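Local coordinates for protein siderophore enterobactin esterase (Emericella nidulans, PDB 6GUO) that hydrolyses the bacterial siderophore enterobactin to release iron inside the fungal cell, acting as a homodimeric esterase of the alpha/beta-hydrolase fold, at residues L39-S44 against S48-N53; F64-E69 against P290-G295; V85-G90 against E140-F145; V232-E237 against K243-A248. One frame throughout, in Å; residues are numbered along the deposited sequence.

Contact 1 of 4, residues L39-S44 against S48-N53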
loop_
_atom_site.group_PDB
_atom_site.type_symbol
_atom_site.label_atom_id
_atom_site.label_comp_id
_atom_site.label_asym_id
_atom_site.label_seq_id
_atom_site.Cartn_x
_atom_site.Cartn_y
_atom_site.Cartn_z
ATOM N N LEU A 39 -10.282 -11.921 7.096
ATOM C CA LEU A 39 -9.868 -12.347 8.425
ATOM C C LEU A 39 -10.991 -12.927 9.284
ATOM O O LEU A 39 -10.708 -13.650 10.234
ATOM C CB LEU A 39 -9.210 -11.177 9.164
ATOM C CG LEU A 39 -7.881 -10.694 8.588
ATOM C CD1 LEU A 39 -7.392 -9.503 9.394
ATOM C CD2 LEU A 39 -6.831 -11.792 8.568
ATOM N N THR A 40 -12.247 -12.611 8.960
ATOM C CA THR A 40 -13.394 -13.210 9.646
ATOM C C THR A 40 -13.644 -14.669 9.242
ATOM O O THR A 40 -14.389 -15.370 9.924
ATOM C CB THR A 40 -14.683 -12.394 9.422
ATOM O OG1 THR A 40 -14.856 -12.130 8.027
ATOM C CG2 THR A 40 -14.607 -11.077 10.169
ATOM N N TRP A 41 -13.038 -15.110 8.141
ATOM C CA TRP A 41 -13.135 -16.503 7.697
ATOM C C TRP A 41 -12.090 -17.356 8.425
ATOM O O TRP A 41 -11.128 -16.833 8.990
ATOM C CB TRP A 41 -12.892 -16.606 6.191
ATOM C CG TRP A 41 -13.802 -15.802 5.296
ATOM C CD1 TRP A 41 -14.691 -14.818 5.654
ATOM C CD2 TRP A 41 -13.863 -15.892 3.875
ATOM N NE1 TRP A 41 -15.305 -14.312 4.541
ATOM C CE2 TRP A 41 -14.817 -14.952 3.434
ATOM C CE3 TRP A 41 -13.212 -16.693 2.925
ATOM C CZ2 TRP A 41 -15.126 -14.780 2.080
ATOM C CZ3 TRP A 41 -13.521 -16.521 1.580
ATOM C CH2 TRP A 41 -14.472 -15.578 1.172
ATOM N N SER A 42 -12.256 -18.671 8.375
ATOM C CA SER A 42 -11.321 -19.579 9.051
ATOM C C SER A 42 -9.977 -19.661 8.322
ATOM O O SER A 42 -9.876 -19.323 7.138
ATOM C CB SER A 42 -11.920 -20.981 9.179
ATOM O OG SER A 42 -11.777 -21.707 7.971
ATOM N N GLU A 43 -8.961 -20.154 9.028
ATOM C CA GLU A 43 -7.634 -20.403 8.439
ATOM C C GLU A 43 -7.643 -21.469 7.333
ATOM O O GLU A 43 -6.727 -21.510 6.514
ATOM C CB GLU A 43 -6.610 -20.775 9.522
ATOM C CG GLU A 43 -6.283 -19.628 10.472
ATOM C CD GLU A 43 -5.023 -19.861 11.292
ATOM O OE1 GLU A 43 -5.146 -20.170 12.497
ATOM O OE2 GLU A 43 -3.909 -19.734 10.738
ATOM N N SER A 44 -8.671 -22.319 7.322
ATOM C CA SER A 44 -8.914 -23.266 6.231
ATOM C C SER A 44 -9.772 -22.698 5.080
ATOM O O SER A 44 -10.117 -23.434 4.162
ATOM C CB SER A 44 -9.578 -24.531 6.788
ATOM O OG SER A 44 -10.900 -24.264 7.226
ATOM N N SER A 48 -18.299 -19.678 6.138
ATOM C CA SER A 48 -19.564 -19.921 6.847
ATOM C C SER A 48 -20.782 -19.428 6.061
ATOM O O SER A 48 -21.664 -18.762 6.607
ATOM C CB SER A 48 -19.520 -19.304 8.252
ATOM O OG SER A 48 -18.460 -19.856 9.015
ATOM N N GLY A 49 -20.807 -19.741 4.767
ATOM C CA GLY A 49 -21.919 -19.364 3.893
ATOM C C GLY A 49 -21.849 -17.980 3.263
ATOM O O GLY A 49 -22.652 -17.675 2.390
ATOM N N LYS A 50 -20.897 -17.145 3.682
ATOM C CA LYS A 50 -20.759 -15.801 3.122
ATOM C C LYS A 50 -20.337 -15.823 1.652
ATOM O O LYS A 50 -19.653 -16.743 1.196
ATOM C CB LYS A 50 -19.770 -14.959 3.940
ATOM C CG LYS A 50 -20.295 -14.575 5.315
ATOM C CD LYS A 50 -19.236 -13.856 6.135
ATOM C CE LYS A 50 -19.755 -13.481 7.515
ATOM N NZ LYS A 50 -18.642 -13.336 8.496
ATOM N N SER A 51 -20.781 -14.805 0.923
ATOM C CA SER A 51 -20.384 -14.592 -0.463
ATOM C C SER A 51 -19.103 -13.772 -0.486
ATOM O O SER A 51 -18.611 -13.336 0.562
ATOM C CB SER A 51 -21.496 -13.872 -1.222
ATOM O OG SER A 51 -22.684 -14.644 -1.197
ATOM N N ALA A 52 -18.556 -13.566 -1.678
ATOM C CA ALA A 52 -17.333 -12.785 -1.821
ATOM C C ALA A 52 -17.223 -12.145 -3.191
ATOM O O ALA A 52 -17.896 -12.548 -4.135
ATOM C CB ALA A 52 -16.118 -13.660 -1.564
ATOM N N ASN A 53 -16.378 -11.126 -3.269
ATOM C CA ASN A 53 -15.883 -10.617 -4.533
ATOM C C ASN A 53 -14.440 -11.074 -4.654
ATOM O O ASN A 53 -13.904 -11.695 -3.733
ATOM C CB ASN A 53 -16.027 -9.099 -4.578
ATOM C CG ASN A 53 -17.482 -8.665 -4.501
ATOM O OD1 ASN A 53 -18.341 -9.257 -5.150
ATOM N ND2 ASN A 53 -17.768 -7.654 -3.689
HETATM O O HOH W 1 -17.370 -11.182 7.189
HETATM O O HOH W 2 -17.223 -15.733 8.279
#
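Trp41 carries CG beside its backbone N and anti to its carbonyl carbon (chi1 -58°), which swings the indole across to Ala52, while Lys50 runs fully extended beyond CG and delivers its ammonium to the neighbourhood of Thr40. The six-membered end of the indole does the apolar work: CH2 of Trp41 lies 3.7 Å from CB of Ala52, and the methyl sits at the ring edge, in its plane. The carbonyl oxygen of Ser51 also lies near that plane, 4.1 Å from CZ2 of Trp41. The aliphatic part of Lys50 passes obliquely by the pyrrole end, CD being 4.3 Å from NE1 of Trp41.

Thr40 and Lys50 cross at about a right angle without direct bonding, NZ of Lys50 stopping 4.0 Å from OG1 of Thr40. Two waters fill in. Each accepts from NZ of Lys50 at 2.8 Å; one is hydrogen-bonded to OG1 of Thr40, the other donates to the carbonyl O of Thr40 at 3.3 Å. The polar side of the contact is therefore hydrated, whereas the indole is buried and also rests on Val85. This is the surface connection between strands 31-36 and 52-58, which are not neighbours in the sheet: it passes strand 83-90 lying between them, the order expected of the beta2-beta3 crossing in an alpha/beta-hydrolase.

Contact 2 of 4, residues F64-E69 against P290-G295; sequences FLTATE and PALSGG
Leu292 faces Thr66 and Ala67 from helix 288-301, its CB pointing toward helix 60-77 and its CG anti to the backbone N (chi1 179°), which carries the fork toward Thr66 and Ala67 of the facing helix. CB and CG act as the stem; the methyls do the touching. CD2 of Leu292 lies 3.8 Å from CB of Thr66 and equally 3.8 Å from its methyl CG2, straddling that bond. CD2 of Leu292 also reaches the backbone, 3.9 Å from N of Ala67, and lies 4.3 Å from CB of Ala67. CD1 of Leu292 comes just as near to CB of Ala67, at 4.3 Å, so the alanine borders both tips of the fork.

The two helices pack at a 9.6 Å axis separation and -40° crossing angle on one face of the central sheet, an arrangement seen in alpha/beta-hydrolases, where the helix after the third strand and the C-terminal helix share a side. Leu292 also rests on Leu63, one turn before Ala67.

Thr66 is divided by its torsion: CG2, anti to the backbone N, greets the leucine, while OG1 turns to the dimer interface and bonds to Glu69 of the second subunit. On the sheet side of helix 60-77, OG1 and N of Thr68 both bond to O of Phe64, the OG1 bond being 2.8 Å with the hydroxyl above the carbonyl plane.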
loop_
_atom_site.group_PDB
_atom_site.type_symbol
_atom_site.label_atom_id
_atom_site.label_comp_id
_atom_site.label_asym_id
_atom_site.label_seq_id
_atom_site.Cartn_x
_atom_site.Cartn_y
_atom_site.Cartn_z
ATOM N N PHE A 64 0.449 -8.407 -4.153
ATOM C CA PHE A 64 -0.387 -9.267 -3.314
ATOM C C PHE A 64 -0.604 -8.724 -1.911
ATOM O O PHE A 64 -1.737 -8.606 -1.452
ATOM C CB PHE A 64 0.257 -10.652 -3.226
ATOM C CG PHE A 64 -0.448 -11.602 -2.303
ATOM C CD1 PHE A 64 -1.728 -12.055 -2.593
ATOM C CD2 PHE A 64 0.182 -12.070 -1.157
ATOM C CE1 PHE A 64 -2.372 -12.952 -1.754
ATOM C CE2 PHE A 64 -0.456 -12.961 -0.310
ATOM C CZ PHE A 64 -1.736 -13.406 -0.612
ATOM N N LEU A 65 0.493 -8.392 -1.241
ATOM C CA LEU A 65 0.441 -7.986 0.162
ATOM C C LEU A 65 -0.267 -6.640 0.349
ATOM O O LEU A 65 -1.026 -6.474 1.305
ATOM C CB LEU A 65 1.850 -7.958 0.768
ATOM C CG LEU A 65 2.642 -9.273 0.759
ATOM C CD1 LEU A 65 4.052 -9.044 1.281
ATOM C CD2 LEU A 65 1.949 -10.360 1.571
ATOM N N THR A 66 -0.048 -5.708 -0.578
ATOM C CA THR A 66 -0.674 -4.383 -0.532
ATOM C C THR A 66 -2.174 -4.511 -0.738
ATOM O O THR A 66 -2.947 -3.908 -0.010
ATOM C CB THR A 66 -0.084 -3.432 -1.604
ATOM O OG1 THR A 66 1.323 -3.272 -1.378
ATOM C CG2 THR A 66 -0.755 -2.046 -1.570
ATOM N N ALA A 67 -2.582 -5.296 -1.734
ATOM C CA ALA A 67 -4.008 -5.525 -1.979
ATOM C C ALA A 67 -4.660 -6.188 -0.762
ATOM O O ALA A 67 -5.726 -5.767 -0.312
ATOM C CB ALA A 67 -4.202 -6.383 -3.215
ATOM N N THR A 68 -3.996 -7.207 -0.222
ATOM C CA THR A 68 -4.497 -7.935 0.943
ATOM C C THR A 68 -4.747 -6.995 2.126
ATOM O O THR A 68 -5.835 -6.988 2.712
ATOM C CB THR A 68 -3.520 -9.057 1.330
ATOM O OG1 THR A 68 -3.467 -10.014 0.260
ATOM C CG2 THR A 68 -3.937 -9.748 2.631
ATOM N N GLU A 69 -3.749 -6.189 2.460
ATOM C CA GLU A 69 -3.862 -5.332 3.636
ATOM C C GLU A 69 -4.844 -4.180 3.450
ATOM O O GLU A 69 -5.563 -3.836 4.387
ATOM C CB GLU A 69 -2.507 -4.803 4.053
ATOM C CG GLU A 69 -2.499 -4.323 5.490
ATOM C CD GLU A 69 -1.099 -4.175 6.005
ATOM O OE1 GLU A 69 -0.423 -3.247 5.529
ATOM O OE2 GLU A 69 -0.670 -4.989 6.853
ATOM N N PRO A 290 -0.490 3.887 -4.078
ATOM C CA PRO A 290 -1.706 4.708 -4.161
ATOM C C PRO A 290 -2.725 4.237 -5.200
ATOM O O PRO A 290 -3.927 4.225 -4.909
ATOM C CB PRO A 290 -1.180 6.100 -4.528
ATOM C CG PRO A 290 0.222 6.122 -4.036
ATOM C CD PRO A 290 0.731 4.711 -4.101
ATOM N N ALA A 291 -2.252 3.847 -6.386
ATOM C CA ALA A 291 -3.145 3.402 -7.464
ATOM C C ALA A 291 -3.812 2.061 -7.153
ATOM O O ALA A 291 -4.985 1.862 -7.483
ATOM C CB ALA A 291 -2.402 3.336 -8.788
ATOM N N LEU A 292 -3.072 1.148 -6.525
ATOM C CA LEU A 292 -3.641 -0.134 -6.099
ATOM C C LEU A 292 -4.647 0.078 -4.975
ATOM O O LEU A 292 -5.773 -0.413 -5.054
ATOM C CB LEU A 292 -2.550 -1.115 -5.679
ATOM C CG LEU A 292 -2.994 -2.496 -5.180
ATOM C CD1 LEU A 292 -3.994 -3.185 -6.108
ATOM C CD2 LEU A 292 -1.761 -3.356 -5.008
ATOM N N SER A 293 -4.249 0.837 -3.952
ATOM C CA SER A 293 -5.157 1.183 -2.859
ATOM C C SER A 293 -6.422 1.840 -3.399
ATOM O O SER A 293 -7.532 1.457 -3.031
ATOM C CB SER A 293 -4.480 2.119 -1.852
ATOM O OG SER A 293 -3.409 1.470 -1.191
ATOM N N GLY A 294 -6.246 2.823 -4.281
ATOM C CA GLY A 294 -7.360 3.530 -4.916
ATOM C C GLY A 294 -8.270 2.636 -5.741
ATOM O O GLY A 294 -9.493 2.789 -5.709
ATOM N N GLY A 295 -7.671 1.705 -6.482
ATOM C CA GLY A 295 -8.428 0.705 -7.246
ATOM C C GLY A 295 -9.256 -0.211 -6.360
ATOM O O GLY A 295 -10.406 -0.518 -6.683
#

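Contact 3 of 4, residues V85-G90 against E140-F145; sequences VVIAIG and EIVRPF
Val142 touches Ile87 and Ile89 through a single methyl. With chi1 at 177°, its CG1 stands anti to the backbone N and is thrust from helix 131-150 toward strand 83-90, where it meets two residues on the same side of the strand. In Ile87, chi1 -53° puts CG2 anti to the backbone N and brings it to Val142, CG2 of Ile87 lying 3.8 Å from CG1 of Val142; the two side chains run side by side in opposite senses. Ile89 presents the ethyl arm: its CG1 is 4.2 Å from CG1 of Val142, a looser approach. Both isoleucines have chi2 off a staggered position (94° in Ile87), a somewhat strained conformation. No polar atom bridges the segments. The helix widens into a pi turn over 140-145 and is kinked at Pro144, whose imide N cannot donate.

Ile87 extends onto Val146 and onto Tyr56 of strand 52-58, Ile89 onto Phe134, and Val142 onto Phe137, so helix 131-150 covers one face of the sheet. Val86 and Ala88 point to the other face, against helix 60-77, while the backbone of strand 83-90 is bonded to strand 52-58 on one flank and to strand 31-36 on the other.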
loop_
_atom_site.group_PDB
_atom_site.type_symbol
_atom_site.label_atom_id
_atom_site.label_comp_id
_atom_site.label_asym_id
_atom_site.label_seq_id
_atom_site.Cartn_x
_atom_site.Cartn_y
_atom_site.Cartn_z
ATOM N N VAL A 85 -11.608 -11.841 -1.927
ATOM C CA VAL A 85 -10.475 -12.746 -2.076
ATOM C C VAL A 85 -9.481 -12.111 -3.050
ATOM O O VAL A 85 -9.879 -11.590 -4.091
ATOM C CB VAL A 85 -10.944 -14.137 -2.574
ATOM C CG1 VAL A 85 -9.766 -15.048 -2.917
ATOM C CG2 VAL A 85 -11.824 -14.794 -1.525
ATOM N N VAL A 86 -8.195 -12.156 -2.703
ATOM C CA VAL A 86 -7.124 -11.658 -3.566
ATOM C C VAL A 86 -6.441 -12.860 -4.194
ATOM O O VAL A 86 -6.081 -13.806 -3.492
ATOM C CB VAL A 86 -6.078 -10.840 -2.781
ATOM C CG1 VAL A 86 -4.963 -10.346 -3.698
ATOM C CG2 VAL A 86 -6.741 -9.666 -2.078
ATOM N N ILE A 87 -6.285 -12.805 -5.513
ATOM C CA ILE A 87 -5.580 -13.824 -6.281
ATOM C C ILE A 87 -4.474 -13.131 -7.067
ATOM O O ILE A 87 -4.738 -12.404 -8.026
ATOM C CB ILE A 87 -6.530 -14.587 -7.224
ATOM C CG1 ILE A 87 -7.736 -15.138 -6.446
ATOM C CG2 ILE A 87 -5.765 -15.712 -7.924
ATOM C CD1 ILE A 87 -8.961 -14.247 -6.433
ATOM N N ALA A 88 -3.232 -13.346 -6.640
ATOM C CA ALA A 88 -2.077 -12.728 -7.263
ATOM C C ALA A 88 -1.400 -13.764 -8.138
ATOM O O ALA A 88 -1.037 -14.825 -7.653
ATOM C CB ALA A 88 -1.122 -12.229 -6.196
ATOM N N ILE A 89 -1.259 -13.462 -9.426
ATOM C CA ILE A 89 -0.622 -14.377 -10.375
ATOM C C ILE A 89 0.773 -13.846 -10.669
ATOM O O ILE A 89 0.941 -12.784 -11.292
ATOM C CB ILE A 89 -1.428 -14.562 -11.673
ATOM C CG1 ILE A 89 -2.879 -14.961 -11.357
ATOM C CG2 ILE A 89 -0.786 -15.639 -12.548
ATOM C CD1 ILE A 89 -3.856 -13.815 -11.386
ATOM N N GLY A 90 1.764 -14.595 -10.201
ATOM C CA GLY A 90 3.156 -14.204 -10.293
ATOM C C GLY A 90 4.051 -15.382 -10.604
ATOM O O GLY A 90 3.645 -16.321 -11.297
ATOM N N GLU A 140 -9.221 -19.939 -17.406
ATOM C CA GLU A 140 -9.544 -21.367 -17.536
ATOM C C GLU A 140 -8.839 -22.292 -16.539
ATOM O O GLU A 140 -9.323 -23.396 -16.299
ATOM C CB GLU A 140 -9.299 -21.827 -18.979
ATOM C CG GLU A 140 -10.253 -21.149 -19.959
ATOM C CD GLU A 140 -9.958 -21.433 -21.421
ATOM O OE1 GLU A 140 -9.387 -22.498 -21.734
ATOM O OE2 GLU A 140 -10.318 -20.579 -22.265
ATOM N N ILE A 141 -7.720 -21.849 -15.958
ATOM C CA ILE A 141 -6.941 -22.660 -15.015
ATOM C C ILE A 141 -6.961 -22.067 -13.603
ATOM O O ILE A 141 -7.372 -22.740 -12.654
ATOM C CB ILE A 141 -5.476 -22.836 -15.492
ATOM C CG1 ILE A 141 -5.425 -23.365 -16.934
ATOM C CG2 ILE A 141 -4.691 -23.747 -14.552
ATOM C CD1 ILE A 141 -6.102 -24.708 -17.157
ATOM N N VAL A 142 -6.532 -20.815 -13.465
ATOM C CA VAL A 142 -6.391 -20.206 -12.135
ATOM C C VAL A 142 -7.754 -19.934 -11.504
ATOM O O VAL A 142 -8.034 -20.367 -10.387
ATOM C CB VAL A 142 -5.562 -18.902 -12.173
ATOM C CG1 VAL A 142 -5.497 -18.259 -10.789
ATOM C CG2 VAL A 142 -4.158 -19.181 -12.692
ATOM N N ARG A 143 -8.602 -19.225 -12.228
ATOM C CA ARG A 143 -9.898 -18.825 -11.691
ATOM C C ARG A 143 -10.789 -20.008 -11.272
ATOM O O ARG A 143 -11.334 -19.998 -10.173
ATOM C CB ARG A 143 -10.592 -17.886 -12.667
ATOM C CG ARG A 143 -11.978 -17.454 -12.260
ATOM C CD ARG A 143 -12.278 -16.134 -12.933
ATOM N NE ARG A 143 -13.683 -15.801 -12.857
ATOM C CZ ARG A 143 -14.235 -14.738 -13.433
ATOM N NH1 ARG A 143 -15.543 -14.536 -13.302
ATOM N NH2 ARG A 143 -13.493 -13.873 -14.133
ATOM N N PRO A 144 -10.915 -21.042 -12.126
ATOM C CA PRO A 144 -11.681 -22.214 -11.698
ATOM C C PRO A 144 -11.067 -22.972 -10.526
ATOM O O PRO A 144 -11.806 -23.504 -9.710
ATOM C CB PRO A 144 -11.733 -23.085 -12.962
ATOM C CG PRO A 144 -11.597 -22.106 -14.080
ATOM C CD PRO A 144 -10.595 -21.115 -13.561
ATOM N N PHE A 145 -9.741 -23.018 -10.432
ATOM C CA PHE A 145 -9.089 -23.605 -9.264
ATOM C C PHE A 145 -9.505 -22.878 -7.983
ATOM O O PHE A 145 -9.892 -23.510 -7.001
ATOM C CB PHE A 145 -7.565 -23.597 -9.419
ATOM C CG PHE A 145 -6.830 -23.999 -8.172
ATOM C CD1 PHE A 145 -6.752 -25.338 -7.803
ATOM C CD2 PHE A 145 -6.217 -23.040 -7.362
ATOM C CE1 PHE A 145 -6.076 -25.717 -6.650
ATOM C CE2 PHE A 145 -5.545 -23.415 -6.207
ATOM C CZ PHE A 145 -5.472 -24.755 -5.853
#

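Contact 4 of 4, residues V232-E237 against K243-A248; sequences VRQRVE and KRRQRA
Segment 232-237, which presents Val232 and Glu237 to Arg245, has no regular structure: it is extended at Val232 to Gln234, helical at Arg235, then extended again at Glu237, a reversal beside the helical segment 243-248. The backbones stay well apart, the CA atoms of Val232 and Gln246 being 8.8 Å from each other.

Arg245 bends at chi3 (-59°) and sets the edge of its guanidinium, NE and NH2, against the carboxylate of Glu237, the two groups nearly coplanar (12° apart). The grip is side-on and bidentate: NE of Arg245 donates to OE2 of Glu237 at 2.7 Å and nearly straight (175°), while NH2 of Arg245 donates to OE1 of Glu237 at 3.0 Å. Both oxygens use their syn lone pairs. NH2 of Arg245 also gives a hydrogen bond to O of Val232 at 2.9 Å, in the guanidinium plane but well above the carbonyl plane.

The salt bridge ties the surface excursion after strand 219-225 to helix 239-252, on the outside of the alpha/beta-hydrolase fold and beside the second subunit, where Arg235 bonds to the carbonyls of Asn301 and Ala304 of that subunit.

OE1 of Glu237 takes a second bond, from N of Gln234 at 3.0 Å, and O of Glu237 receives both NE and NH2 of Arg233, NH2 at 2.7 Å and in the carbonyl plane. Arg233 forms a further salt bridge with Asp239 through NH1. The side chain of Gln234 crosses that of Arg245 at about a right angle, its amide steeply tilted to the guanidinium.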
loop_
_atom_site.group_PDB
_atom_site.type_symbol
_atom_site.label_atom_id
_atom_site.label_comp_id
_atom_site.label_asym_id
_atom_site.label_seq_id
_atom_site.Cartn_x
_atom_site.Cartn_y
_atom_site.Cartn_z
ATOM N N VAL A 232 10.716 14.777 -12.333
ATOM C CA VAL A 232 11.343 15.753 -11.456
ATOM C C VAL A 232 12.669 15.162 -11.001
ATOM O O VAL A 232 12.726 14.012 -10.560
ATOM C CB VAL A 232 10.445 16.054 -10.238
ATOM C CG1 VAL A 232 11.153 16.966 -9.239
ATOM C CG2 VAL A 232 9.131 16.674 -10.698
ATOM N N ARG A 233 13.734 15.954 -11.093
ATOM C CA ARG A 233 15.055 15.473 -10.739
ATOM C C ARG A 233 15.118 15.161 -9.250
ATOM O O ARG A 233 14.715 15.981 -8.420
ATOM C CB ARG A 233 16.127 16.492 -11.101
ATOM C CG ARG A 233 17.527 15.948 -10.908
ATOM C CD ARG A 233 18.547 16.765 -11.659
ATOM N NE ARG A 233 19.886 16.218 -11.478
ATOM C CZ ARG A 233 21.009 16.811 -11.872
ATOM N NH1 ARG A 233 20.982 17.997 -12.488
ATOM N NH2 ARG A 233 22.177 16.216 -11.651
ATOM N N GLN A 234 15.603 13.965 -8.921
ATOM C CA GLN A 234 15.721 13.554 -7.529
ATOM C C GLN A 234 16.966 14.177 -6.916
ATOM O O GLN A 234 17.875 14.609 -7.632
ATOM C CB GLN A 234 15.725 12.028 -7.409
ATOM C CG GLN A 234 14.445 11.375 -7.927
ATOM C CD GLN A 234 13.174 11.995 -7.344
ATOM O OE1 GLN A 234 12.996 12.052 -6.120
ATOM N NE2 GLN A 234 12.292 12.474 -8.218
ATOM N N ARG A 235 16.978 14.238 -5.587
ATOM C CA ARG A 235 18.026 14.927 -4.829
ATOM C C ARG A 235 19.416 14.413 -5.187
ATOM O O ARG A 235 20.334 15.203 -5.409
ATOM C CB ARG A 235 17.786 14.768 -3.325
ATOM C CG ARG A 235 18.715 15.592 -2.442
ATOM C CD ARG A 235 18.349 15.441 -0.976
ATOM N NE ARG A 235 18.399 14.045 -0.540
ATOM C CZ ARG A 235 19.507 13.355 -0.256
ATOM N NH1 ARG A 235 19.406 12.084 0.126
ATOM N NH2 ARG A 235 20.716 13.911 -0.347
ATOM N N VAL A 236 19.546 13.088 -5.229
ATOM C CA VAL A 236 20.770 12.415 -5.643
ATOM C C VAL A 236 20.472 11.747 -6.986
ATOM O O VAL A 236 19.844 10.684 -7.044
ATOM C CB VAL A 236 21.233 11.371 -4.599
ATOM C CG1 VAL A 236 22.595 10.802 -4.975
ATOM C CG2 VAL A 236 21.288 11.992 -3.207
ATOM N N GLU A 237 20.888 12.407 -8.062
ATOM C CA GLU A 237 20.722 11.888 -9.418
ATOM C C GLU A 237 21.625 12.679 -10.351
ATOM O O GLU A 237 21.637 13.911 -10.293
ATOM C CB GLU A 237 19.266 12.015 -9.882
ATOM C CG GLU A 237 19.007 11.429 -11.261
ATOM C CD GLU A 237 17.540 11.408 -11.648
ATOM O OE1 GLU A 237 16.750 12.238 -11.141
ATOM O OE2 GLU A 237 17.179 10.552 -12.484
ATOM N N LYS A 243 18.286 13.116 -17.563
ATOM C CA LYS A 243 17.943 13.358 -18.969
ATOM C C LYS A 243 17.454 12.089 -19.680
ATOM O O LYS A 243 16.558 12.169 -20.528
ATOM C CB LYS A 243 19.110 14.009 -19.707
ATOM C CG LYS A 243 19.345 15.433 -19.240
ATOM C CD LYS A 243 20.631 16.014 -19.780
ATOM C CE LYS A 243 20.908 17.369 -19.154
ATOM N NZ LYS A 243 22.141 17.983 -19.714
ATOM N N ARG A 244 18.022 10.934 -19.319
ATOM C CA ARG A 244 17.505 9.629 -19.771
ATOM C C ARG A 244 16.042 9.437 -19.379
ATOM O O ARG A 244 15.239 8.988 -20.193
ATOM C CB ARG A 244 18.323 8.467 -19.194
ATOM C CG ARG A 244 19.667 8.233 -19.863
ATOM C CD ARG A 244 20.573 7.385 -18.975
ATOM N NE ARG A 244 21.505 6.552 -19.737
ATOM C CZ ARG A 244 22.559 6.993 -20.429
ATOM N NH1 ARG A 244 22.856 8.294 -20.500
ATOM N NH2 ARG A 244 23.328 6.118 -21.074
ATOM N N ARG A 245 15.707 9.776 -18.132
ATOM C CA ARG A 245 14.324 9.691 -17.653
ATOM C C ARG A 245 13.407 10.665 -18.402
ATOM O O ARG A 245 12.273 10.314 -18.726
ATOM C CB ARG A 245 14.234 9.896 -16.131
ATOM C CG ARG A 245 14.944 8.808 -15.333
ATOM C CD ARG A 245 14.450 8.687 -13.901
ATOM N NE ARG A 245 14.614 9.927 -13.126
ATOM C CZ ARG A 245 13.630 10.713 -12.674
ATOM N NH1 ARG A 245 12.343 10.445 -12.906
ATOM N NH2 ARG A 245 13.940 11.798 -11.965
ATOM N N GLN A 246 13.899 11.871 -18.688
ATOM C CA GLN A 246 13.153 12.831 -19.516
ATOM C C GLN A 246 12.866 12.297 -20.913
ATOM O O GLN A 246 11.752 12.458 -21.420
ATOM C CB GLN A 246 13.897 14.159 -19.640
ATOM C CG GLN A 246 13.904 14.981 -18.369
ATOM C CD GLN A 246 14.551 16.331 -18.576
ATOM O OE1 GLN A 246 15.705 16.418 -18.997
ATOM N NE2 GLN A 246 13.815 17.395 -18.283
ATOM N N ARG A 247 13.872 11.671 -21.525
ATOM C CA ARG A 247 13.729 11.078 -22.857
ATOM C C ARG A 247 12.642 10.009 -22.863
ATOM O O ARG A 247 11.717 10.067 -23.675
ATOM C CB ARG A 247 15.058 10.475 -23.332
ATOM C CG ARG A 247 15.009 9.872 -24.731
ATOM C CD ARG A 247 16.337 9.253 -25.127
ATOM N NE ARG A 247 16.271 8.659 -26.464
ATOM C CZ ARG A 247 17.315 8.221 -27.170
ATOM N NH1 ARG A 247 18.557 8.291 -26.691
ATOM N NH2 ARG A 247 17.111 7.700 -28.378
ATOM N N ALA A 248 12.769 9.041 -21.958
ATOM C CA ALA A 248 11.790 7.958 -21.822
ATOM C C ALA A 248 10.384 8.487 -21.538
ATOM O O ALA A 248 9.415 8.025 -22.140
ATOM C CB ALA A 248 12.220 6.989 -20.730
#

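Contacts 1, 2 and 3 converge on strand 83-90. Contact 1 joins contact 3 through a probable hydrogen bond (O of Asn53 to N of Val85, 2.9 Å) and by CH2 of Trp41 packing on CG2 of Val85. Contacts 2 and 3 share strand 83-90: CB of Phe64 lies 3.6 Å from CB of Ala88 on one face, while Val142 packs on the other; their centres are about 17 Å apart. Leu292 lies near, without touching, the probable nucleophile elbow around Ser165. Contact 4 is remote, its centre about 46 Å from that of contact 1, yet its Arg247 forms a salt bridge with Glu117 in the proline-rich insertion that narrows the active site.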